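Local coordinates for early 35 kDa protein (Autographa californica nucleopolyhedrovirus, PDB 1P35), which blocks host caspases, thereby suppressing the apoptosis that infection triggers in insect cells, and also inhibits the host RNA interference antiviral response, at residues Q73-S82 with Y259-I269; V10-C18 with K58-K67. All coordinates share one frame; numbering follows the deposited sequence.

Interaction 1 (Q73-S82 with Y259-I269)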
loop_
_atom_site.group_PDB
_atom_site.type_symbol
_atom_site.label_atom_id
_atom_site.label_comp_id
_atom_site.label_asym_id
_atom_site.label_seq_id
_atom_site.Cartn_x
_atom_site.Cartn_y
_atom_site.Cartn_z
ATOM N N GLN A 73 3.416 16.710 -2.464
ATOM C CA GLN A 73 3.476 18.158 -2.579
ATOM C C GLN A 73 4.961 18.560 -2.634
ATOM O O GLN A 73 5.327 19.501 -3.344
ATOM C CB GLN A 73 2.808 18.842 -1.407
ATOM C CG GLN A 73 1.307 18.721 -1.342
ATOM C CD GLN A 73 0.625 19.328 -2.570
ATOM O OE1 GLN A 73 0.938 20.465 -3.008
ATOM N NE2 GLN A 73 -0.329 18.584 -3.123
ATOM N N PHE A 74 5.808 17.820 -1.911
ATOM C CA PHE A 74 7.222 18.118 -1.872
ATOM C C PHE A 74 8.008 17.585 -3.061
ATOM O O PHE A 74 9.059 18.159 -3.442
ATOM C CB PHE A 74 7.843 17.639 -0.533
ATOM C CG PHE A 74 7.434 18.493 0.651
ATOM C CD1 PHE A 74 6.185 18.327 1.268
ATOM C CD2 PHE A 74 8.238 19.592 1.035
ATOM C CE1 PHE A 74 5.724 19.249 2.233
ATOM C CE2 PHE A 74 7.810 20.508 1.987
ATOM C CZ PHE A 74 6.536 20.354 2.599
ATOM N N ASP A 75 7.530 16.481 -3.635
ATOM C CA ASP A 75 8.196 15.910 -4.795
ATOM C C ASP A 75 8.221 16.943 -5.885
ATOM O O ASP A 75 9.189 17.038 -6.630
ATOM C CB ASP A 75 7.493 14.662 -5.299
ATOM C CG ASP A 75 7.853 13.440 -4.501
ATOM O OD1 ASP A 75 8.668 13.548 -3.561
ATOM O OD2 ASP A 75 7.315 12.360 -4.814
ATOM N N GLN A 76 7.153 17.726 -5.950
ATOM C CA GLN A 76 7.015 18.783 -6.929
ATOM C C GLN A 76 8.077 19.865 -6.767
ATOM O O GLN A 76 8.211 20.741 -7.616
ATOM C CB GLN A 76 5.629 19.426 -6.809
ATOM C CG GLN A 76 4.481 18.578 -7.405
ATOM C CD GLN A 76 3.105 19.200 -7.168
ATOM O OE1 GLN A 76 2.882 20.387 -7.437
ATOM N NE2 GLN A 76 2.172 18.396 -6.674
ATOM N N LEU A 77 8.836 19.828 -5.682
ATOM C CA LEU A 77 9.823 20.862 -5.495
ATOM C C LEU A 77 11.184 20.329 -5.891
ATOM O O LEU A 77 12.097 21.094 -6.202
ATOM C CB LEU A 77 9.849 21.311 -4.024
ATOM C CG LEU A 77 8.597 21.895 -3.393
ATOM C CD1 LEU A 77 8.934 22.283 -1.967
ATOM C CD2 LEU A 77 8.088 23.095 -4.184
ATOM N N GLU A 78 11.292 19.005 -5.888
ATOM C CA GLU A 78 12.529 18.307 -6.169
ATOM C C GLU A 78 12.866 17.993 -7.618
ATOM O O GLU A 78 12.016 18.049 -8.490
ATOM C CB GLU A 78 12.563 17.023 -5.334
ATOM C CG GLU A 78 12.442 17.355 -3.824
ATOM C CD GLU A 78 12.444 16.137 -2.916
ATOM O OE1 GLU A 78 12.364 14.996 -3.447
ATOM O OE2 GLU A 78 12.503 16.344 -1.676
ATOM N N ARG A 79 14.149 17.719 -7.834
ATOM C CA ARG A 79 14.713 17.364 -9.125
ATOM C C ARG A 79 15.708 16.269 -8.743
ATOM O O ARG A 79 16.867 16.513 -8.327
ATOM C CB ARG A 79 15.401 18.584 -9.780
ATOM C CG ARG A 79 14.438 19.736 -10.307
ATOM C CD ARG A 79 15.193 20.785 -11.165
ATOM N NE ARG A 79 16.362 21.337 -10.450
ATOM C CZ ARG A 79 16.404 22.526 -9.856
ATOM N NH1 ARG A 79 15.350 23.327 -9.880
ATOM N NH2 ARG A 79 17.508 22.910 -9.228
ATOM N N ASP A 80 15.216 15.041 -8.809
ATOM C CA ASP A 80 16.028 13.894 -8.455
ATOM C C ASP A 80 16.224 13.127 -9.734
ATOM O O ASP A 80 15.302 12.469 -10.202
ATOM C CB ASP A 80 15.285 13.017 -7.468
ATOM C CG ASP A 80 16.142 11.911 -6.930
ATOM O OD1 ASP A 80 16.937 11.376 -7.702
ATOM O OD2 ASP A 80 15.998 11.567 -5.733
ATOM N N TYR A 81 17.431 13.201 -10.282
ATOM C CA TYR A 81 17.748 12.539 -11.537
ATOM C C TYR A 81 18.359 11.144 -11.362
ATOM O O TYR A 81 19.258 10.767 -12.113
ATOM C CB TYR A 81 18.711 13.399 -12.356
ATOM C CG TYR A 81 18.286 14.832 -12.624
ATOM C CD1 TYR A 81 17.335 15.119 -13.604
ATOM C CD2 TYR A 81 18.815 15.908 -11.874
ATOM C CE1 TYR A 81 16.906 16.416 -13.840
ATOM C CE2 TYR A 81 18.391 17.204 -12.107
ATOM C CZ TYR A 81 17.428 17.447 -13.098
ATOM O OH TYR A 81 16.981 18.714 -13.350
ATOM N N SER A 82 17.886 10.378 -10.383
ATOM C CA SER A 82 18.413 9.033 -10.166
ATOM C C SER A 82 17.296 7.993 -10.026
ATOM O O SER A 82 16.363 8.173 -9.217
ATOM C CB SER A 82 19.248 9.019 -8.896
ATOM O OG SER A 82 18.443 9.425 -7.799
ATOM N N TYR A 259 23.330 18.677 -14.820
ATOM C CA TYR A 259 22.101 18.357 -14.084
ATOM C C TYR A 259 22.066 19.135 -12.753
ATOM O O TYR A 259 23.006 19.035 -11.943
ATOM C CB TYR A 259 22.074 16.871 -13.754
ATOM C CG TYR A 259 21.889 15.943 -14.920
ATOM C CD1 TYR A 259 20.629 15.771 -15.504
ATOM C CD2 TYR A 259 22.956 15.187 -15.409
ATOM C CE1 TYR A 259 20.430 14.847 -16.550
ATOM C CE2 TYR A 259 22.774 14.261 -16.455
ATOM C CZ TYR A 259 21.506 14.091 -17.018
ATOM O OH TYR A 259 21.303 13.143 -18.009
ATOM N N ASN A 260 21.003 19.902 -12.519
ATOM C CA ASN A 260 20.883 20.647 -11.267
ATOM C C ASN A 260 19.950 19.931 -10.289
ATOM O O ASN A 260 18.727 20.111 -10.287
ATOM C CB ASN A 260 20.396 22.070 -11.537
ATOM C CG ASN A 260 21.306 22.805 -12.512
ATOM O OD1 ASN A 260 22.493 23.037 -12.230
ATOM N ND2 ASN A 260 20.763 23.150 -13.674
ATOM N N TRP A 261 20.547 19.112 -9.442
ATOM C CA TRP A 261 19.765 18.371 -8.485
ATOM C C TRP A 261 19.156 19.265 -7.399
ATOM O O TRP A 261 19.734 20.272 -6.987
ATOM C CB TRP A 261 20.631 17.311 -7.840
ATOM C CG TRP A 261 21.198 16.268 -8.753
ATOM C CD1 TRP A 261 22.160 16.445 -9.725
ATOM C CD2 TRP A 261 20.993 14.850 -8.653
ATOM N NE1 TRP A 261 22.571 15.231 -10.210
ATOM C CE2 TRP A 261 21.879 14.234 -9.574
ATOM C CE3 TRP A 261 20.154 14.039 -7.867
ATOM C CZ2 TRP A 261 21.954 12.846 -9.729
ATOM C CZ3 TRP A 261 20.232 12.634 -8.023
ATOM C CH2 TRP A 261 21.136 12.064 -8.950
ATOM N N LYS A 262 17.952 18.922 -6.976
ATOM C CA LYS A 262 17.317 19.635 -5.900
ATOM C C LYS A 262 16.575 18.557 -5.128
ATOM O O LYS A 262 15.502 18.086 -5.551
ATOM C CB LYS A 262 16.387 20.726 -6.437
ATOM C CG LYS A 262 15.802 21.620 -5.319
ATOM C CD LYS A 262 14.897 22.719 -5.913
ATOM C CE LYS A 262 14.308 23.604 -4.878
ATOM N NZ LYS A 262 13.399 24.626 -5.509
ATOM N N ILE A 263 17.175 18.143 -4.009
ATOM C CA ILE A 263 16.602 17.103 -3.153
ATOM C C ILE A 263 16.467 17.493 -1.673
ATOM O O ILE A 263 16.844 18.597 -1.271
ATOM C CB ILE A 263 17.418 15.765 -3.263
ATOM C CG1 ILE A 263 18.879 15.998 -2.939
ATOM C CG2 ILE A 263 17.305 15.234 -4.687
ATOM C CD1 ILE A 263 19.703 14.706 -2.820
ATOM N N PHE A 264 15.963 16.539 -0.882
ATOM C CA PHE A 264 15.686 16.673 0.566
ATOM C C PHE A 264 15.034 17.958 0.931
ATOM O O PHE A 264 15.511 18.665 1.819
ATOM C CB PHE A 264 16.932 16.534 1.417
ATOM C CG PHE A 264 17.805 15.396 1.045
ATOM C CD1 PHE A 264 17.269 14.179 0.649
ATOM C CD2 PHE A 264 19.173 15.492 1.216
ATOM C CE1 PHE A 264 18.085 13.085 0.445
ATOM C CE2 PHE A 264 19.996 14.407 1.016
ATOM C CZ PHE A 264 19.453 13.192 0.631
ATOM N N CYS A 265 13.973 18.309 0.215
ATOM C CA CYS A 265 13.251 19.508 0.549
ATOM C C CYS A 265 12.374 19.256 1.781
ATOM O O CYS A 265 11.513 18.341 1.796
ATOM C CB CYS A 265 12.352 19.968 -0.624
ATOM S SG CYS A 265 13.280 20.355 -2.150
ATOM N N ASN A 266 12.577 20.106 2.784
ATOM C CA ASN A 266 11.864 20.046 4.048
ATOM C C ASN A 266 11.290 21.435 4.388
ATOM O O ASN A 266 11.927 22.486 4.171
ATOM C CB ASN A 266 12.821 19.565 5.135
ATOM C CG ASN A 266 13.211 18.112 4.949
ATOM O OD1 ASN A 266 12.425 17.195 5.294
ATOM N ND2 ASN A 266 14.396 17.877 4.363
ATOM N N GLY A 267 10.095 21.431 4.939
ATOM C CA GLY A 267 9.457 22.689 5.271
ATOM C C GLY A 267 7.946 22.646 5.289
ATOM O O GLY A 267 7.344 21.662 5.709
ATOM N N PHE A 268 7.361 23.737 4.809
ATOM C CA PHE A 268 5.936 23.964 4.805
ATOM C C PHE A 268 5.434 24.370 3.408
ATOM O O PHE A 268 6.001 25.278 2.746
ATOM C CB PHE A 268 5.611 25.119 5.794
ATOM C CG PHE A 268 5.993 24.839 7.203
ATOM C CD1 PHE A 268 7.330 24.785 7.580
ATOM C CD2 PHE A 268 5.008 24.528 8.151
ATOM C CE1 PHE A 268 7.702 24.398 8.905
ATOM C CE2 PHE A 268 5.351 24.148 9.459
ATOM C CZ PHE A 268 6.723 24.076 9.846
ATOM N N ILE A 269 4.384 23.694 2.957
ATOM C CA ILE A 269 3.761 24.011 1.683
ATOM C C ILE A 269 2.325 24.316 2.048
ATOM O O ILE A 269 1.633 23.464 2.641
ATOM C CB ILE A 269 3.823 22.839 0.690
ATOM C CG1 ILE A 269 5.232 22.750 0.084
ATOM C CG2 ILE A 269 2.763 23.028 -0.424
ATOM C CD1 ILE A 269 5.530 21.432 -0.692
HETATM O O HOH W 1 14.561 13.996 -1.744
HETATM O O HOH W 2 11.585 15.779 0.551
HETATM O O HOH W 3 14.917 25.766 -8.064
#
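Q73 and F74, on helix 62-74, receive the CD1 methyl of I269. The methyl lies against the carbonyl of Q73 and over the centre of the F74 ring, 3.4 Å from the ring centroid to CD1 and almost on the ring normal, a textbook CH-pi contact. One turn on, L77 CD1 meets I269 CD1 tip to tip at 3.7 Å, while L77 CB rests on the sulfur of C265. E78 keeps its CG against that same sulfur while its carboxylate reaches the backbone. Its chain, extended beyond CG (chi2 179°), carries OE2 to the backbone N of C265, which donates a 3.1 Å bond on the anti side of the carboxylate, 25° out of its plane.

R79 pairs with K262 as a single antiparallel hydrogen-bonded bridge: R79 N gives to K262 O at 2.7 Å, and K262 N returns a bond to R79 O at 3.0 Å. The side chain adds a third link, for R79 NE points in the guanidinium plane at N260 O, 2.7 Å away, with a weak second bond from NH2; K262 CB covers one face. A water accepts from both R79 NH1 and K262 NZ, the latter also bonded to Y242.

D80 OD1 takes the backbone N of S82 in an Asx turn beside the W261 indole. Y81, between D80 and S82 in sequence, presents its edge to the five-membered ring of W261, planes at 88°, and Y259 CD1 sits above the centre of the Y81 ring, 3.8 Å from Y81 CG. W261 in turn stacks with F247. The aromatic cluster and the isolated bridge lay the chain leaving the helix along strand 259-271; this is the segment between the helix and the caspase-cleaved sequence of the reactive-site loop, as known for P35.

Interaction 2 (V10-C18 with K58-K67). With PO4 (phosphate ion), chain E; PO4 (phosphate ion), chain D; EDO (1,2-ethanediol), chain G.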
loop_
_atom_site.group_PDB
_atom_site.type_symbol
_atom_site.label_atom_id
_atom_site.label_comp_id
_atom_site.label_asym_id
_atom_site.label_seq_id
_atom_site.Cartn_x
_atom_site.Cartn_y
_atom_site.Cartn_z
ATOM N N VAL A 10 12.274 6.868 18.811
ATOM C CA VAL A 10 11.151 6.956 17.906
ATOM C C VAL A 10 11.566 7.503 16.567
ATOM O O VAL A 10 12.611 8.109 16.461
ATOM C CB VAL A 10 10.033 7.934 18.490
ATOM C CG1 VAL A 10 10.601 9.347 18.752
ATOM C CG2 VAL A 10 8.889 8.059 17.512
ATOM N N SER A 11 10.725 7.275 15.552
ATOM C CA SER A 11 10.909 7.834 14.201
ATOM C C SER A 11 9.612 7.750 13.415
ATOM O O SER A 11 8.595 7.250 13.908
ATOM C CB SER A 11 12.023 7.116 13.400
ATOM O OG SER A 11 11.681 5.795 12.999
ATOM N N GLN A 12 9.631 8.286 12.205
ATOM C CA GLN A 12 8.484 8.194 11.325
ATOM C C GLN A 12 7.114 8.576 11.930
ATOM O O GLN A 12 6.153 7.783 11.892
ATOM C CB GLN A 12 8.390 6.766 10.768
ATOM C CG GLN A 12 9.657 6.214 10.105
ATOM C CD GLN A 12 9.554 4.699 9.902
ATOM O OE1 GLN A 12 8.876 4.208 8.980
ATOM N NE2 GLN A 12 10.183 3.951 10.813
ATOM N N THR A 13 7.018 9.805 12.428
ATOM C CA THR A 13 5.792 10.311 12.992
ATOM C C THR A 13 4.952 10.913 11.853
ATOM O O THR A 13 5.444 11.682 11.025
ATOM C CB THR A 13 6.104 11.361 14.113
ATOM O OG1 THR A 13 6.857 10.721 15.161
ATOM C CG2 THR A 13 4.835 11.910 14.724
ATOM N N ILE A 14 3.684 10.523 11.813
ATOM C CA ILE A 14 2.733 10.992 10.811
ATOM C C ILE A 14 1.535 11.582 11.545
ATOM O O ILE A 14 0.964 10.939 12.419
ATOM C CB ILE A 14 2.292 9.818 9.930
ATOM C CG1 ILE A 14 3.554 9.143 9.352
ATOM C CG2 ILE A 14 1.448 10.305 8.779
ATOM C CD1 ILE A 14 3.265 7.957 8.456
ATOM N N ILE A 15 1.122 12.780 11.131
ATOM C CA ILE A 15 0.078 13.511 11.782
ATOM C C ILE A 15 -0.903 14.075 10.814
ATOM O O ILE A 15 -0.522 14.507 9.731
ATOM C CB ILE A 15 0.679 14.723 12.527
ATOM C CG1 ILE A 15 1.640 14.251 13.614
ATOM C CG2 ILE A 15 -0.433 15.671 13.019
ATOM C CD1 ILE A 15 2.448 15.454 14.228
ATOM N N ARG A 16 -2.175 14.078 11.223
ATOM C CA ARG A 16 -3.222 14.692 10.418
ATOM C C ARG A 16 -4.174 15.314 11.424
ATOM O O ARG A 16 -4.499 14.711 12.460
ATOM C CB ARG A 16 -3.990 13.678 9.565
ATOM C CG ARG A 16 -4.786 14.375 8.485
ATOM C CD ARG A 16 -5.788 13.458 7.723
ATOM N NE ARG A 16 -6.835 13.020 8.632
ATOM C CZ ARG A 16 -7.822 12.186 8.329
ATOM N NH1 ARG A 16 -7.920 11.670 7.107
ATOM N NH2 ARG A 16 -8.726 11.893 9.261
ATOM N N ASP A 17 -4.610 16.538 11.138
ATOM C CA ASP A 17 -5.531 17.229 12.023
ATOM C C ASP A 17 -6.461 17.996 11.089
ATOM O O ASP A 17 -6.014 18.853 10.348
ATOM C CB ASP A 17 -4.764 18.156 12.959
ATOM C CG ASP A 17 -5.659 18.844 13.974
ATOM O OD1 ASP A 17 -6.528 19.621 13.539
ATOM O OD2 ASP A 17 -5.483 18.620 15.197
ATOM N N CYS A 18 -7.753 17.659 11.144
ATOM C CA CYS A 18 -8.752 18.248 10.267
ATOM C C CYS A 18 -9.981 18.774 11.038
ATOM O O CYS A 18 -10.284 18.298 12.132
ATOM C CB CYS A 18 -9.215 17.179 9.243
ATOM S SG CYS A 18 -7.944 16.377 8.186
ATOM N N LYS A 58 -9.707 4.828 12.527
ATOM C CA LYS A 58 -9.511 5.156 11.123
ATOM C C LYS A 58 -9.256 3.873 10.379
ATOM O O LYS A 58 -8.920 2.851 10.991
ATOM C CB LYS A 58 -8.320 6.118 10.944
ATOM C CG LYS A 58 -8.331 7.270 11.916
ATOM C CD LYS A 58 -9.649 8.071 11.933
ATOM C CE LYS A 58 -9.983 8.679 10.597
ATOM N NZ LYS A 58 -11.254 9.447 10.718
ATOM N N ASN A 59 -9.381 3.940 9.055
ATOM C CA ASN A 59 -9.173 2.765 8.205
ATOM C C ASN A 59 -7.686 2.427 8.202
ATOM O O ASN A 59 -6.858 3.298 8.475
ATOM C CB ASN A 59 -9.727 3.049 6.792
ATOM C CG ASN A 59 -8.830 3.967 5.953
ATOM O OD1 ASN A 59 -7.772 3.552 5.494
ATOM N ND2 ASN A 59 -9.273 5.188 5.723
ATOM N N ASN A 60 -7.351 1.171 7.901
ATOM C CA ASN A 60 -5.971 0.719 7.979
ATOM C C ASN A 60 -4.998 1.391 7.008
ATOM O O ASN A 60 -3.816 1.222 7.109
ATOM C CB ASN A 60 -5.887 -0.838 7.816
ATOM C CG ASN A 60 -6.723 -1.602 8.859
ATOM O OD1 ASN A 60 -6.758 -1.239 10.032
ATOM N ND2 ASN A 60 -7.380 -2.674 8.430
ATOM N N ASN A 61 -5.506 2.146 6.057
ATOM C CA ASN A 61 -4.614 2.759 5.114
ATOM C C ASN A 61 -4.356 4.203 5.257
ATOM O O ASN A 61 -3.531 4.736 4.493
ATOM C CB ASN A 61 -5.078 2.529 3.697
ATOM C CG ASN A 61 -4.530 1.297 3.175
ATOM O OD1 ASN A 61 -3.611 0.749 3.789
ATOM N ND2 ASN A 61 -5.042 0.832 2.029
ATOM N N LEU A 62 -5.040 4.836 6.212
ATOM C CA LEU A 62 -4.876 6.275 6.404
ATOM C C LEU A 62 -3.422 6.755 6.534
ATOM O O LEU A 62 -3.029 7.796 5.972
ATOM C CB LEU A 62 -5.644 6.736 7.620
ATOM C CG LEU A 62 -5.678 8.271 7.687
ATOM C CD1 LEU A 62 -6.194 8.793 6.344
ATOM C CD2 LEU A 62 -6.611 8.746 8.814
ATOM N N ARG A 63 -2.653 5.983 7.290
ATOM C CA ARG A 63 -1.283 6.263 7.562
ATOM C C ARG A 63 -0.497 6.563 6.282
ATOM O O ARG A 63 0.160 7.591 6.171
ATOM C CB ARG A 63 -0.639 5.059 8.262
ATOM C CG ARG A 63 0.903 5.218 8.283
ATOM C CD ARG A 63 1.685 4.000 8.775
ATOM N NE ARG A 63 3.129 4.256 8.957
ATOM C CZ ARG A 63 4.013 4.499 7.985
ATOM N NH1 ARG A 63 3.632 4.525 6.715
ATOM N NH2 ARG A 63 5.293 4.734 8.286
ATOM N N ASP A 64 -0.564 5.640 5.325
ATOM C CA ASP A 64 0.159 5.778 4.074
ATOM C C ASP A 64 -0.458 6.837 3.166
ATOM O O ASP A 64 0.234 7.405 2.327
ATOM C CB ASP A 64 0.246 4.427 3.323
ATOM C CG ASP A 64 1.240 3.446 3.962
ATOM O OD1 ASP A 64 2.178 3.899 4.648
ATOM O OD2 ASP A 64 1.110 2.229 3.745
ATOM N N ARG A 65 -1.750 7.103 3.314
ATOM C CA ARG A 65 -2.359 8.118 2.472
ATOM C C ARG A 65 -1.921 9.501 2.964
ATOM O O ARG A 65 -1.747 10.400 2.160
ATOM C CB ARG A 65 -3.909 8.049 2.443
ATOM C CG ARG A 65 -4.494 6.849 1.716
ATOM C CD ARG A 65 -5.934 7.140 1.209
ATOM N NE ARG A 65 -6.869 7.438 2.282
ATOM C CZ ARG A 65 -7.234 6.563 3.216
ATOM N NH1 ARG A 65 -6.738 5.342 3.198
ATOM N NH2 ARG A 65 -8.084 6.908 4.164
ATOM N N ILE A 66 -1.759 9.675 4.277
ATOM C CA ILE A 66 -1.317 10.971 4.798
ATOM C C ILE A 66 0.102 11.196 4.230
ATOM O O ILE A 66 0.379 12.153 3.544
ATOM C CB ILE A 66 -1.246 10.951 6.338
ATOM C CG1 ILE A 66 -2.670 10.797 6.917
ATOM C CG2 ILE A 66 -0.609 12.263 6.855
ATOM C CD1 ILE A 66 -2.658 10.489 8.371
ATOM N N LYS A 67 0.969 10.242 4.489
ATOM C CA LYS A 67 2.323 10.320 4.052
ATOM C C LYS A 67 2.458 10.512 2.526
ATOM O O LYS A 67 3.315 11.258 2.057
ATOM C CB LYS A 67 3.073 9.073 4.546
ATOM C CG LYS A 67 4.520 9.068 4.209
ATOM C CD LYS A 67 5.302 7.911 4.851
ATOM C CE LYS A 67 6.721 7.933 4.291
ATOM N NZ LYS A 67 7.151 9.391 4.189
HETATM P P PO4 E . -9.134 10.463 2.761
HETATM O O1 PO4 E . -9.313 9.721 4.077
HETATM O O2 PO4 E . -8.877 11.933 3.031
HETATM O O3 PO4 E . -7.953 9.914 1.980
HETATM O O4 PO4 E . -10.407 10.234 1.953
HETATM P P PO4 D . -11.507 10.025 6.891
HETATM O O1 PO4 D . -11.600 10.749 8.228
HETATM O O2 PO4 D . -12.604 8.980 6.835
HETATM O O3 PO4 D . -11.677 11.003 5.737
HETATM O O4 PO4 D . -10.142 9.401 6.793
HETATM C C1 EDO G . -4.980 11.857 3.674
HETATM O O1 EDO G . -5.616 11.451 2.432
HETATM C C2 EDO G . -5.516 13.166 4.168
HETATM O O2 EDO G . -6.850 12.980 4.560
HETATM O O HOH W 4 4.853 5.315 11.002
#
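A first torsion of -164° turns R16 CG away from its own amide nitrogen, and a bend at chi3 (66°) swings the guanidinium across L62, whose CD2 covers one face at 3.7 Å from R16 CZ. An extended chain from CG to NE serves R63 differently: it carries the guanidinium under the CD1 methyl of I14, which is centred over the plane, 3.6 Å from R63 CZ. Between these two pairs the branch methyls I14 CG2 and I66 CG2 press together at 3.4 Å, tighter than usual for carbon.

Helix 62-74 here crosses strand 10-21 of the beta framework; the axes of the short segments 62-67 and 10-18 make 87° and approach to 8.4 Å. Before the helix, N59 caps the turn by accepting from N61 N through OD1.

The polar margins use intermediaries. A water accepts from R63 NH2 at 2.8 Å and donates to Q12 O, while R63 NH1 forms a salt bridge with D64 OD1. At the other flank one phosphate (chain D), probably from the crystallisation liquor, gathers positive charge: R16 NH1 binds its O4 in the guanidinium plane at 3.2 Å, and K58 NZ binds its O1 at 2.8 Å; a second (chain E) is held by R65 through NE and NH2. E26 forms salt bridges with both R16 and K58, which would offset their neighbouring charges. N61 ND2 donates to E78 O of the second subunit.

From the N terminus, strand 10-21 leads through strands 24-33, 42-48 and 52-55 before the chain returns to the same strand at 58-67, so interaction 2 closes a loop of 39 residues that contains no helix. Helix 62-74 begins there and carries the chain on to interaction 1, whose far longer loop, 176 residues, closes only at 259-269. The contacts are therefore in series, neither nested nor crossed, with centres about 22 Å apart. Their common element is the helix: its first turns lie on strand 10-21, and its last residues with the following chain lie along strand 259-271, so one helix spans two distant strands of the beta framework.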